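Local coordinates for protein alpha-galactosidase 1 (Saccharomyces cerevisiae, PDB 3LRK) that hydrolyses terminal, non-reducing alpha-D-galactose residues from alpha-D-galactosides such as galactose oligosaccharides, galactomannans and galactolipids, working as a secreted, glycosylated homotetramer, at residues Leu26-Gln31 and Ala253-Trp258; Ser114-Tyr119 and Leu146-Cys151; Asn140-Tyr145 and Thr177-Phe182; Ser184-Gly189 and Ser203-Gly208; Leu261-Val266 and Pro289-Ala294. The protein carries 1 engineered substitution. One frame throughout, in Å; residues are numbered along the deposited sequence.

Contact 1. Residues Leu26-Gln31 and Ala253-Trp258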
# COMPACT_ATOMS: atom_id res chain seq x y z
N LEU A 26 2.70 -33.71 -9.74
CA LEU A 26 3.69 -33.81 -8.66
C LEU A 26 3.28 -32.97 -7.43
O LEU A 26 2.27 -32.27 -7.45
CB LEU A 26 5.08 -33.41 -9.16
CG LEU A 26 5.69 -34.27 -10.27
CD1 LEU A 26 6.93 -33.61 -10.89
CD2 LEU A 26 6.03 -35.69 -9.74
N GLY A 27 4.08 -33.05 -6.37
CA GLY A 27 3.80 -32.33 -5.13
C GLY A 27 2.51 -32.75 -4.45
O GLY A 27 1.82 -31.93 -3.84
N LEU A 28 2.16 -34.03 -4.55
CA LEU A 28 0.94 -34.52 -3.89
C LEU A 28 1.05 -34.40 -2.38
O LEU A 28 0.04 -34.29 -1.68
CB LEU A 28 0.60 -35.96 -4.33
CG LEU A 28 0.40 -36.15 -5.84
CD1 LEU A 28 -0.07 -37.59 -6.12
CD2 LEU A 28 -0.59 -35.11 -6.46
N THR A 29 2.28 -34.42 -1.88
CA THR A 29 2.62 -33.99 -0.52
C THR A 29 3.82 -33.04 -0.69
O THR A 29 4.44 -33.02 -1.76
CB THR A 29 3.07 -35.16 0.35
OG1 THR A 29 4.20 -35.80 -0.27
CG2 THR A 29 1.91 -36.19 0.56
N PRO A 30 4.16 -32.25 0.35
CA PRO A 30 5.30 -31.33 0.23
C PRO A 30 6.59 -32.11 -0.01
O PRO A 30 6.71 -33.25 0.43
CB PRO A 30 5.31 -30.62 1.59
CG PRO A 30 3.90 -30.71 2.07
CD PRO A 30 3.50 -32.10 1.66
N GLN A 31 7.53 -31.50 -0.74
CA GLN A 31 8.81 -32.17 -1.03
C GLN A 31 9.69 -32.26 0.20
O GLN A 31 9.56 -31.46 1.13
CB GLN A 31 9.55 -31.50 -2.20
CG GLN A 31 10.13 -30.11 -1.92
CD GLN A 31 9.14 -28.98 -2.18
OE1 GLN A 31 7.92 -29.14 -1.98
NE2 GLN A 31 9.66 -27.84 -2.64
N ALA A 253 -2.86 -23.04 0.13
CA ALA A 253 -2.04 -24.21 -0.15
C ALA A 253 -2.83 -25.52 -0.06
O ALA A 253 -3.92 -25.57 0.50
CB ALA A 253 -0.83 -24.24 0.77
N GLY A 254 -2.26 -26.58 -0.62
CA GLY A 254 -2.88 -27.90 -0.61
C GLY A 254 -2.27 -28.81 -1.66
O GLY A 254 -1.30 -28.44 -2.31
N VAL A 255 -2.84 -30.01 -1.81
CA VAL A 255 -2.32 -31.02 -2.73
C VAL A 255 -1.87 -30.40 -4.06
O VAL A 255 -2.67 -29.75 -4.74
CB VAL A 255 -3.35 -32.17 -2.97
CG1 VAL A 255 -2.89 -33.10 -4.09
CG2 VAL A 255 -3.56 -32.97 -1.69
N GLY A 256 -0.58 -30.58 -4.38
CA GLY A 256 -0.03 -30.10 -5.64
C GLY A 256 0.68 -28.74 -5.62
O GLY A 256 1.43 -28.44 -6.53
N GLY A 257 0.44 -27.93 -4.59
CA GLY A 257 0.98 -26.56 -4.54
C GLY A 257 1.07 -26.06 -3.11
O GLY A 257 0.05 -25.82 -2.48
N TRP A 258 2.29 -25.88 -2.62
CA TRP A 258 2.52 -25.62 -1.20
C TRP A 258 3.20 -24.28 -0.96
O TRP A 258 3.98 -23.83 -1.78
CB TRP A 258 3.40 -26.72 -0.61
CG TRP A 258 2.86 -28.09 -0.89
CD1 TRP A 258 3.31 -28.97 -1.83
CD2 TRP A 258 1.74 -28.71 -0.26
NE1 TRP A 258 2.54 -30.12 -1.81
CE2 TRP A 258 1.57 -29.98 -0.85
CE3 TRP A 258 0.87 -28.31 0.77
CZ2 TRP A 258 0.56 -30.87 -0.45
CZ3 TRP A 258 -0.13 -29.20 1.17
CH2 TRP A 258 -0.27 -30.46 0.56
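The indole of Trp258 is sandwiched between Pro30 and the backbone of the turn that precedes it. On one face Pro30 CG makes a CH-pi contact, 3.9 Å from the centroid of the Trp258 five-membered ring and 16° off the ring normal; Gly254 O sits over the opposite face. At the edge, Leu28 O lies in the ring plane, 3.7 Å from Trp258 CZ2. The indole N-H is spent on Gly27 O, with Trp258 NE1 2.8 Å from that oxygen. Gly256 N gives Gly27 O a second hydrogen bond, also 2.8 Å. The two donors reach the oxygen from opposite faces, each well above its carbonyl plane and off the lone pairs, and both bonds are bent. With CG beside the backbone N (chi1 -52°), Trp258 swings its ring toward the 26-31 loop. Farther out, Leu28 CD2 rests 3.9 Å from Val255 CG1. Gly27 and Gly256 both have positive phi, and at Gly256 a side chain would run into the preceding carbonyl. Gly254 to Gly257 form a type II beta turn, which leads into strand 258-260, while 26-31 leads into strand 32-35: the contact packs the loops entering the seventh and first strands of the TIM barrel.

Contact 2. Residues Ser114-Tyr119 and Leu146-Cys151; sequences SSAGEY and LKYDNC
Tyr148 lies under the end of strand 109-115, one ring face turned to Ala116 N and the ring edge to Ser114 CB. With CG anti to the backbone N (chi1 -161°), the ring runs along the neighbouring strand until Tyr148 CE2 stands 3.5 Å from Ala116 CB. Replacing Tyr148 by an alanine would probably open a gap beneath the Ala116 methyl. Ser115 and Asp149, the nucleophile, point to the sheet's other face. There Ser115 OG donates in the carbonyl plane, on a lone pair of Cys151 O (3.0 Å), tying down the chain beyond the nucleophile. Asp149 OD1 takes Asn150 N on its anti lone pair at 2.7 Å. Parallel pairing uses Ser114 N to Lys147 O, Asp149 N to Ser114 O and Ala116 N to Asp149 O. Cys151 is disulfide-bonded to Cys121, and Lys147 forms a salt bridge with Asp72. The strands belong to a beta-alpha-beta unit through helix 131-140, which meets Ser114, Leu146 and Tyr148; helix 160-177 packs on Ala116, Leu146 and Tyr148.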
# COMPACT_ATOMS: atom_id res chain seq x y z
N SER A 114 18.19 -22.21 -10.94
CA SER A 114 18.43 -21.03 -11.74
C SER A 114 17.68 -19.84 -11.15
O SER A 114 17.15 -19.92 -10.03
CB SER A 114 18.05 -21.26 -13.21
OG SER A 114 18.67 -20.29 -14.02
N SER A 115 17.67 -18.73 -11.88
CA SER A 115 16.93 -17.54 -11.47
C SER A 115 16.14 -17.02 -12.65
O SER A 115 16.63 -17.05 -13.78
CB SER A 115 17.88 -16.44 -10.96
OG SER A 115 17.17 -15.32 -10.46
N ALA A 116 14.93 -16.53 -12.37
CA ALA A 116 14.08 -15.86 -13.34
C ALA A 116 14.60 -14.43 -13.53
O ALA A 116 13.86 -13.45 -13.38
CB ALA A 116 12.64 -15.85 -12.87
N GLY A 117 15.88 -14.34 -13.85
CA GLY A 117 16.52 -13.04 -14.02
C GLY A 117 17.69 -13.17 -14.97
O GLY A 117 17.97 -14.25 -15.48
N GLU A 118 18.36 -12.05 -15.19
CA GLU A 118 19.52 -11.98 -16.05
C GLU A 118 20.66 -12.83 -15.46
O GLU A 118 21.40 -13.48 -16.19
CB GLU A 118 19.95 -10.52 -16.19
CG GLU A 118 21.05 -10.31 -17.21
CD GLU A 118 21.48 -8.87 -17.34
OE1 GLU A 118 22.46 -8.64 -18.09
OE2 GLU A 118 20.86 -7.98 -16.72
N TYR A 119 20.78 -12.77 -14.13
CA TYR A 119 21.78 -13.50 -13.37
C TYR A 119 21.13 -14.19 -12.20
O TYR A 119 20.03 -13.82 -11.79
CB TYR A 119 22.85 -12.55 -12.80
CG TYR A 119 23.49 -11.67 -13.83
CD1 TYR A 119 23.12 -10.32 -13.95
CD2 TYR A 119 24.46 -12.17 -14.70
CE1 TYR A 119 23.71 -9.50 -14.90
CE2 TYR A 119 25.06 -11.36 -15.65
CZ TYR A 119 24.68 -10.03 -15.75
OH TYR A 119 25.27 -9.25 -16.70
N LEU A 146 13.46 -28.17 -10.04
CA LEU A 146 14.12 -26.87 -10.28
C LEU A 146 13.72 -25.87 -9.22
O LEU A 146 12.53 -25.58 -9.05
CB LEU A 146 13.79 -26.32 -11.68
CG LEU A 146 14.42 -24.97 -12.07
CD1 LEU A 146 15.94 -25.04 -12.14
CD2 LEU A 146 13.83 -24.46 -13.40
N LYS A 147 14.71 -25.34 -8.51
CA LYS A 147 14.48 -24.18 -7.63
C LYS A 147 14.74 -22.91 -8.46
O LYS A 147 15.81 -22.77 -9.07
CB LYS A 147 15.38 -24.28 -6.39
CG LYS A 147 15.45 -23.00 -5.58
CD LYS A 147 16.39 -23.11 -4.40
CE LYS A 147 16.57 -21.75 -3.76
NZ LYS A 147 17.29 -21.81 -2.46
N TYR A 148 13.77 -22.00 -8.50
CA TYR A 148 13.80 -20.95 -9.52
C TYR A 148 13.67 -19.57 -8.89
O TYR A 148 12.58 -19.15 -8.51
CB TYR A 148 12.75 -21.24 -10.62
CG TYR A 148 12.95 -20.51 -11.93
CD1 TYR A 148 14.19 -20.54 -12.60
CD2 TYR A 148 11.90 -19.81 -12.53
CE1 TYR A 148 14.37 -19.89 -13.82
CE2 TYR A 148 12.06 -19.16 -13.74
CZ TYR A 148 13.30 -19.19 -14.38
OH TYR A 148 13.46 -18.52 -15.58
N ASP A 149 14.81 -18.89 -8.80
CA ASP A 149 15.00 -17.71 -7.96
C ASP A 149 14.42 -16.43 -8.59
O ASP A 149 13.77 -16.50 -9.62
CB ASP A 149 16.49 -17.53 -7.65
CG ASP A 149 16.74 -17.05 -6.22
OD1 ASP A 149 16.01 -16.18 -5.71
OD2 ASP A 149 17.68 -17.58 -5.59
N ASN A 150 14.68 -15.29 -7.94
CA ASN A 150 14.06 -14.00 -8.30
C ASN A 150 15.06 -12.84 -8.27
O ASN A 150 14.66 -11.67 -8.23
CB ASN A 150 12.89 -13.71 -7.36
CG ASN A 150 12.02 -12.55 -7.82
OD1 ASN A 150 11.77 -12.38 -9.01
ND2 ASN A 150 11.53 -11.77 -6.87
N CYS A 151 16.34 -13.17 -8.31
CA CYS A 151 17.38 -12.15 -8.43
C CYS A 151 17.50 -11.61 -9.86
O CYS A 151 17.35 -12.36 -10.81
CB CYS A 151 18.73 -12.70 -7.97
SG CYS A 151 18.80 -12.76 -6.18

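Contact 3. Residues Asn140-Tyr145 and Thr177-Phe182. Engineered in segment 177-182: Val181 (natural residue Ile). With NAG (2-acetamido-2-deoxy-beta-D-glucopyranose), chain E.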
# COMPACT_ATOMS: atom_id res chain seq x y z
N ASN A 140 17.87 -32.45 -20.50
CA ASN A 140 19.00 -33.19 -21.11
C ASN A 140 19.90 -33.81 -20.06
O ASN A 140 20.50 -34.87 -20.27
CB ASN A 140 19.84 -32.28 -22.02
CG ASN A 140 19.17 -31.96 -23.34
OD1 ASN A 140 18.06 -32.44 -23.63
ND2 ASN A 140 19.83 -31.14 -24.14
N ASN A 141 19.99 -33.12 -18.92
CA ASN A 141 20.81 -33.56 -17.79
C ASN A 141 20.04 -34.33 -16.71
O ASN A 141 20.55 -34.55 -15.61
CB ASN A 141 21.59 -32.37 -17.23
CG ASN A 141 22.64 -31.90 -18.20
OD1 ASN A 141 22.41 -30.99 -19.00
ND2 ASN A 141 23.79 -32.58 -18.20
N ARG A 142 18.81 -34.72 -17.05
CA ARG A 142 18.01 -35.68 -16.25
C ARG A 142 17.69 -35.19 -14.84
O ARG A 142 17.62 -35.95 -13.88
CB ARG A 142 18.67 -37.08 -16.27
CG ARG A 142 18.80 -37.59 -17.71
CD ARG A 142 19.53 -38.91 -17.81
NE ARG A 142 20.99 -38.83 -17.62
CZ ARG A 142 21.85 -38.39 -18.54
NH1 ARG A 142 21.43 -37.92 -19.70
NH2 ARG A 142 23.15 -38.41 -18.28
N VAL A 143 17.46 -33.88 -14.76
CA VAL A 143 17.08 -33.18 -13.55
C VAL A 143 15.59 -33.44 -13.23
O VAL A 143 14.78 -33.54 -14.13
CB VAL A 143 17.35 -31.65 -13.74
CG1 VAL A 143 16.74 -30.80 -12.62
CG2 VAL A 143 18.86 -31.41 -13.86
N ASP A 144 15.25 -33.54 -11.94
CA ASP A 144 13.88 -33.87 -11.50
C ASP A 144 13.15 -32.75 -10.77
O ASP A 144 11.97 -32.89 -10.43
CB ASP A 144 13.90 -35.09 -10.57
CG ASP A 144 14.69 -36.24 -11.15
OD1 ASP A 144 14.31 -36.75 -12.23
OD2 ASP A 144 15.70 -36.61 -10.53
N TYR A 145 13.86 -31.64 -10.53
CA TYR A 145 13.41 -30.57 -9.64
C TYR A 145 14.17 -29.30 -9.99
O TYR A 145 15.38 -29.33 -10.21
CB TYR A 145 13.70 -30.99 -8.20
CG TYR A 145 13.33 -30.07 -7.04
CD1 TYR A 145 14.05 -28.89 -6.79
CD2 TYR A 145 12.32 -30.43 -6.15
CE1 TYR A 145 13.73 -28.08 -5.68
CE2 TYR A 145 12.00 -29.64 -5.06
CZ TYR A 145 12.70 -28.46 -4.83
OH TYR A 145 12.37 -27.68 -3.73
N THR A 177 9.62 -29.86 -22.45
CA THR A 177 10.68 -30.89 -22.51
C THR A 177 10.13 -32.32 -22.42
O THR A 177 10.81 -33.27 -22.83
CB THR A 177 11.71 -30.72 -21.38
OG1 THR A 177 11.12 -31.08 -20.12
CG2 THR A 177 12.26 -29.28 -21.32
N GLY A 178 8.93 -32.45 -21.87
CA GLY A 178 8.31 -33.76 -21.66
C GLY A 178 8.81 -34.51 -20.43
O GLY A 178 8.28 -35.58 -20.09
N ARG A 179 9.84 -33.98 -19.76
CA ARG A 179 10.40 -34.61 -18.57
C ARG A 179 9.71 -34.01 -17.35
O ARG A 179 9.72 -32.78 -17.21
CB ARG A 179 11.93 -34.45 -18.47
CG ARG A 179 12.51 -35.20 -17.25
CD ARG A 179 14.00 -35.00 -17.00
NE ARG A 179 14.42 -35.81 -15.85
CZ ARG A 179 14.78 -37.09 -15.94
NH1 ARG A 179 14.80 -37.70 -17.12
NH2 ARG A 179 15.13 -37.75 -14.85
N PRO A 180 9.11 -34.85 -16.49
CA PRO A 180 8.52 -34.33 -15.25
C PRO A 180 9.58 -33.66 -14.39
O PRO A 180 10.64 -34.23 -14.10
CB PRO A 180 7.97 -35.59 -14.56
CG PRO A 180 7.80 -36.59 -15.66
CD PRO A 180 8.95 -36.31 -16.59
N VAL A 181 9.29 -32.42 -14.02
CA VAL A 181 10.16 -31.64 -13.14
C VAL A 181 9.29 -31.00 -12.06
O VAL A 181 8.31 -30.29 -12.37
CB VAL A 181 11.00 -30.58 -13.94
CG1 VAL A 181 11.86 -29.71 -13.01
CG2 VAL A 181 11.86 -31.26 -15.01
N PHE A 182 9.62 -31.29 -10.81
CA PHE A 182 9.03 -30.62 -9.67
C PHE A 182 9.48 -29.15 -9.72
O PHE A 182 10.69 -28.87 -9.66
CB PHE A 182 9.54 -31.26 -8.37
CG PHE A 182 8.77 -30.84 -7.13
CD1 PHE A 182 8.90 -29.55 -6.61
CD2 PHE A 182 7.94 -31.75 -6.48
CE1 PHE A 182 8.21 -29.18 -5.47
CE2 PHE A 182 7.25 -31.39 -5.34
CZ PHE A 182 7.38 -30.10 -4.84
C1 NAG E . 2.48 -30.77 -19.53
C2 NAG E . 2.65 -31.96 -18.58
C3 NAG E . 1.52 -32.98 -18.72
C4 NAG E . 0.16 -32.32 -18.59
C5 NAG E . 0.05 -31.04 -19.42
C6 NAG E . -1.10 -30.24 -18.83
C7 NAG E . 4.96 -32.53 -18.00
C8 NAG E . 6.20 -33.23 -18.47
N2 NAG E . 3.91 -32.63 -18.82
O3 NAG E . 1.63 -33.93 -17.69
O4 NAG E . -0.87 -33.22 -18.99
O5 NAG E . 1.20 -30.19 -19.36
O6 NAG E . -1.53 -29.39 -19.85
O7 NAG E . 4.94 -31.92 -16.94
O HOH W 1 11.77 -36.48 -13.43
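Asp144 OD1 is gripped by Arg179 NH2, in a salt bridge of 2.9 Å, and by a water 2.8 Å away. The guanidinium meets this oxygen on its syn side, 23° out of the carboxylate plane. The same water also donates to Pro180 O (2.6 Å), bridging the two loops. Arg179 NE gives a second bond to Val143 O, 2.9 Å long and clearly bent, from above that carbonyl plane. The Arg179 chain is extended, CG anti to the backbone N (chi1 -177°), and this reach lays the guanidinium with one face over Arg142 CA, 3.5 Å above the plane. Phe182 N donates to Asp144 O (2.9 Å) where strands 145-149 and 182-185 begin to pair. The Tyr145 and Phe182 rings lie side by side, planes 13° apart but slid so that they barely overlap; Tyr145 CE2 is 3.5 Å from Phe182 CD1. CG1 of the engineered Val181 packs against Tyr145 N. NAG C8, an acetamido methyl, lies 3.5 Å from Gly178 C. Asp144 OD2 is hydrogen-bonded to His104 and Phe110 N. With both carboxylate oxygens held and Arg179 bonded at two nitrogens, neither group can turn without breaking bonds, and these neighbours would probably favour a charged Asp144.

Contact 4. Residues Ser184-Gly189 and Ser203-Gly208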
# COMPACT_ATOMS: atom_id res chain seq x y z
N SER A 184 9.80 -25.55 -8.18
CA SER A 184 9.85 -24.84 -6.91
C SER A 184 10.14 -23.36 -7.16
O SER A 184 11.21 -23.00 -7.62
CB SER A 184 10.94 -25.47 -6.02
OG SER A 184 11.33 -24.63 -4.95
N LEU A 185 9.16 -22.51 -6.87
CA LEU A 185 9.32 -21.06 -7.02
C LEU A 185 10.11 -20.45 -5.88
O LEU A 185 9.95 -20.84 -4.72
CB LEU A 185 7.94 -20.38 -7.10
CG LEU A 185 7.28 -20.13 -8.46
CD1 LEU A 185 7.54 -21.18 -9.53
CD2 LEU A 185 5.79 -19.81 -8.34
N CYS A 186 10.98 -19.49 -6.20
CA CYS A 186 11.73 -18.79 -5.17
C CYS A 186 11.65 -17.29 -5.45
O CYS A 186 12.65 -16.68 -5.82
CB CYS A 186 13.19 -19.26 -5.13
SG CYS A 186 14.18 -18.60 -3.75
N ASN A 187 10.46 -16.71 -5.29
CA ASN A 187 10.29 -15.28 -5.44
C ASN A 187 9.90 -14.57 -4.14
O ASN A 187 9.46 -13.42 -4.18
CB ASN A 187 9.32 -14.94 -6.60
CG ASN A 187 7.86 -14.86 -6.17
OD1 ASN A 187 7.40 -15.66 -5.35
ND2 ASN A 187 7.13 -13.90 -6.73
N TRP A 188 10.05 -15.26 -3.01
CA TRP A 188 9.92 -14.64 -1.67
C TRP A 188 8.51 -14.07 -1.35
O TRP A 188 8.38 -13.16 -0.52
CB TRP A 188 10.97 -13.54 -1.49
CG TRP A 188 12.29 -13.82 -2.16
CD1 TRP A 188 13.08 -14.95 -2.01
CD2 TRP A 188 13.00 -12.94 -3.05
NE1 TRP A 188 14.22 -14.82 -2.78
CE2 TRP A 188 14.20 -13.60 -3.41
CE3 TRP A 188 12.73 -11.66 -3.57
CZ2 TRP A 188 15.14 -13.01 -4.28
CZ3 TRP A 188 13.68 -11.08 -4.43
CH2 TRP A 188 14.86 -11.76 -4.77
N GLY A 189 7.49 -14.61 -2.01
CA GLY A 189 6.10 -14.17 -1.79
C GLY A 189 5.70 -12.94 -2.58
O GLY A 189 4.57 -12.45 -2.45
N SER A 203 5.49 -25.62 -5.56
CA SER A 203 5.70 -24.92 -4.29
C SER A 203 6.21 -23.50 -4.59
O SER A 203 6.69 -23.23 -5.70
CB SER A 203 6.65 -25.69 -3.35
OG SER A 203 8.00 -25.66 -3.81
N TRP A 204 6.06 -22.61 -3.62
CA TRP A 204 6.53 -21.22 -3.75
C TRP A 204 7.04 -20.71 -2.41
O TRP A 204 6.34 -20.78 -1.39
CB TRP A 204 5.42 -20.29 -4.28
CG TRP A 204 4.10 -20.53 -3.64
CD1 TRP A 204 3.62 -19.93 -2.52
CD2 TRP A 204 3.09 -21.46 -4.07
NE1 TRP A 204 2.36 -20.42 -2.22
CE2 TRP A 204 2.02 -21.36 -3.15
CE3 TRP A 204 2.98 -22.36 -5.14
CZ2 TRP A 204 0.85 -22.14 -3.27
CZ3 TRP A 204 1.81 -23.14 -5.25
CH2 TRP A 204 0.77 -23.01 -4.32
N ARG A 205 8.26 -20.20 -2.41
CA ARG A 205 8.75 -19.46 -1.26
C ARG A 205 7.78 -18.31 -1.02
O ARG A 205 7.31 -17.70 -1.97
CB ARG A 205 10.17 -18.95 -1.53
CG ARG A 205 11.23 -20.07 -1.48
CD ARG A 205 11.69 -20.36 -0.03
NE ARG A 205 12.11 -19.10 0.57
CZ ARG A 205 13.30 -18.54 0.38
NH1 ARG A 205 14.25 -19.16 -0.33
NH2 ARG A 205 13.54 -17.36 0.93
N MET A 206 7.47 -18.03 0.24
CA MET A 206 6.50 -16.98 0.53
C MET A 206 7.12 -15.87 1.36
O MET A 206 6.40 -15.01 1.87
CB MET A 206 5.25 -17.56 1.20
CG MET A 206 5.50 -18.65 2.28
SD MET A 206 6.56 -18.18 3.67
CE MET A 206 5.57 -16.90 4.46
N SER A 207 8.44 -15.93 1.53
CA SER A 207 9.17 -14.91 2.30
C SER A 207 10.64 -14.79 1.87
O SER A 207 11.14 -15.63 1.12
CB SER A 207 9.12 -15.23 3.81
OG SER A 207 10.03 -16.26 4.16
N GLY A 208 11.31 -13.75 2.36
CA GLY A 208 12.78 -13.64 2.28
C GLY A 208 13.44 -14.78 3.05
O GLY A 208 12.78 -15.48 3.82
O HOH W 2 9.48 -23.33 -3.43
O HOH W 3 8.09 -18.15 -4.60
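Leu185 and Trp204 pair in the parallel sheet of the TIM barrel, where strands 182-185 and 203-205 form a beta-alpha-beta unit through helix 193-196. Leu185 N donates to Ser203 O (2.8 Å) and Leu185 O accepts from Arg205 N (2.9 Å), both nearly straight at the hydrogen. Leu185 O also accepts a hydrogen bond from a water that in turn accepts from the hydroxyls of Ser184 and Ser203. Ser203 OG is further met by Gln31. A second water accepts from Asn187 N and donates to Asn187 OD1 and to Arg205 O (2.8 Å), linking the two segments beyond the paired residues. Trp188 N, by contrast, is buried with no partner in the model. The substrate-binding Arg205 is bent at chi2 and chi3, its first torsion placing CG beside the backbone N (chi1 -74°); this folds the guanidinium back toward Cys186, whose SG lies 3.5 Å from Arg205 NH1. Arg205 NH2 is shared between a salt bridge to the proton donor Asp209 and a hydrogen bond to Ser207 O (3.0 Å). Trp188 CD1 lies over one guanidinium face, 3.8 Å from Arg205 NH2, with the ring and guanidinium planes 52° apart.

Contact 5. Residues Leu261-Val266 and Pro289-Ala294; sequences LDNLEV and PLIIGA
Backbone bonding between the segments centres on Leu264 N, which donates to Ile291 O at 2.9 Å, almost in line with the carbonyl. A water adds a second link: it accepts from Ile291 N (2.9 Å) and lies close to Asp262 O and Pro289 O. A weaker CA-H...O contact brings Gly293 CA to 3.2 Å from Leu264 O; a side chain on Gly293 would clash with that oxygen. Here the loop after strand 258-260, the seventh of the TIM barrel, lies against strand 290-292, the eighth, as the barrel closes. Apolar packing is made by Leu264 CD1, 4.0 Å from Leu290 CB; separately, the Ala294 methyl abuts Val266 O. The Asn263 amide sits across the Ile291 side chain, its OD1 3.7 Å from Ile291 CG2, because CG stands beside the backbone N (chi1 -55°). An alanine in place of Asn263 is likely to leave Ile291 CG2 less covered on this side. Among polar side-chain bonds, Asp262 OD1 accepts a hydrogen bond from Asn263 N (2.7 Å), which stands above the carboxylate plane.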
# COMPACT_ATOMS: atom_id res chain seq x y z
N LEU A 261 8.32 -22.25 3.43
CA LEU A 261 8.88 -21.39 4.48
C LEU A 261 10.43 -21.40 4.55
O LEU A 261 11.02 -20.97 5.55
CB LEU A 261 8.27 -21.74 5.85
CG LEU A 261 6.78 -22.01 6.16
CD1 LEU A 261 6.40 -21.46 7.56
CD2 LEU A 261 5.74 -21.63 5.08
N ASP A 262 11.06 -21.88 3.47
CA ASP A 262 12.53 -21.92 3.28
C ASP A 262 13.15 -23.14 3.97
O ASP A 262 12.48 -23.81 4.75
CB ASP A 262 13.21 -20.60 3.70
CG ASP A 262 14.55 -20.38 3.04
OD1 ASP A 262 14.97 -21.20 2.20
OD2 ASP A 262 15.21 -19.37 3.36
N ASN A 263 14.41 -23.45 3.66
CA ASN A 263 15.07 -24.63 4.22
C ASN A 263 15.14 -24.58 5.75
O ASN A 263 15.27 -23.50 6.34
CB ASN A 263 16.48 -24.78 3.65
CG ASN A 263 16.52 -24.81 2.13
OD1 ASN A 263 15.49 -24.78 1.44
ND2 ASN A 263 17.72 -24.89 1.60
N LEU A 264 15.05 -25.75 6.36
CA LEU A 264 15.15 -25.92 7.81
C LEU A 264 16.54 -25.55 8.32
O LEU A 264 17.55 -25.90 7.72
CB LEU A 264 14.82 -27.37 8.20
CG LEU A 264 13.36 -27.76 7.96
CD1 LEU A 264 13.15 -29.28 7.78
CD2 LEU A 264 12.45 -27.19 9.06
N GLU A 265 16.56 -24.83 9.44
CA GLU A 265 17.79 -24.40 10.07
C GLU A 265 18.18 -25.35 11.21
O GLU A 265 19.13 -25.09 11.95
CB GLU A 265 17.65 -22.96 10.58
CG GLU A 265 17.40 -21.93 9.48
CD GLU A 265 18.67 -21.45 8.79
OE1 GLU A 265 19.76 -22.05 8.96
OE2 GLU A 265 18.58 -20.45 8.05
N VAL A 266 17.44 -26.45 11.33
CA VAL A 266 17.77 -27.51 12.27
C VAL A 266 19.20 -27.98 11.95
O VAL A 266 19.52 -28.29 10.81
CB VAL A 266 16.76 -28.69 12.20
CG1 VAL A 266 17.15 -29.82 13.16
CG2 VAL A 266 15.34 -28.21 12.50
N PRO A 289 7.52 -27.49 2.48
CA PRO A 289 8.62 -28.40 2.16
C PRO A 289 9.53 -28.59 3.37
O PRO A 289 9.70 -27.68 4.19
CB PRO A 289 9.37 -27.65 1.05
CG PRO A 289 8.31 -26.84 0.37
CD PRO A 289 7.32 -26.47 1.43
N LEU A 290 10.10 -29.79 3.49
CA LEU A 290 11.05 -30.07 4.56
C LEU A 290 12.37 -30.40 3.91
O LEU A 290 12.64 -31.53 3.55
CB LEU A 290 10.56 -31.22 5.46
CG LEU A 290 9.21 -31.12 6.17
CD1 LEU A 290 8.94 -32.42 6.95
CD2 LEU A 290 9.10 -29.89 7.09
N ILE A 291 13.18 -29.36 3.73
CA ILE A 291 14.46 -29.46 3.07
C ILE A 291 15.54 -29.20 4.13
O ILE A 291 15.58 -28.13 4.76
CB ILE A 291 14.55 -28.51 1.83
CG1 ILE A 291 13.61 -29.01 0.72
CG2 ILE A 291 15.99 -28.42 1.29
CD1 ILE A 291 13.24 -27.96 -0.33
N ILE A 292 16.37 -30.22 4.35
CA ILE A 292 17.46 -30.14 5.31
C ILE A 292 18.43 -29.05 4.89
O ILE A 292 18.92 -29.05 3.76
CB ILE A 292 18.22 -31.51 5.41
CG1 ILE A 292 17.27 -32.63 5.85
CG2 ILE A 292 19.43 -31.39 6.35
CD1 ILE A 292 17.84 -34.03 5.70
N GLY A 293 18.69 -28.10 5.79
CA GLY A 293 19.66 -27.01 5.55
C GLY A 293 21.02 -27.28 6.18
O GLY A 293 22.01 -26.61 5.86
N ALA A 294 21.07 -28.27 7.06
CA ALA A 294 22.29 -28.66 7.76
C ALA A 294 23.33 -29.33 6.85
O ALA A 294 23.01 -29.78 5.75
CB ALA A 294 21.94 -29.57 8.93
O HOH W 4 12.15 -26.63 4.13

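All five contacts belong to the TIM barrel. Contacts 2, 4 and 5 are buried; contacts 1 and 3, between loops that enter strands, are partly buried. Contacts 2 and 4 sit on neighbouring strands, 145-149 and 182-185, joined by backbone bonds such as Tyr148 O to Cys186 N, and bring in the nucleophile and the substrate-binding Arg205. Contact 3 lies at the start of the same strands and relies on a salt bridge, whereas contact 1 uses an indole and a shared carbonyl. Gln31 ties contact 1 to contact 3 through Tyr145, to contact 4 through Ser203 and to contact 5 through Leu290. Contact 5 is mainly backbone and apolar, with Asp262 making a long, weak ion pair to Arg205 of contact 4.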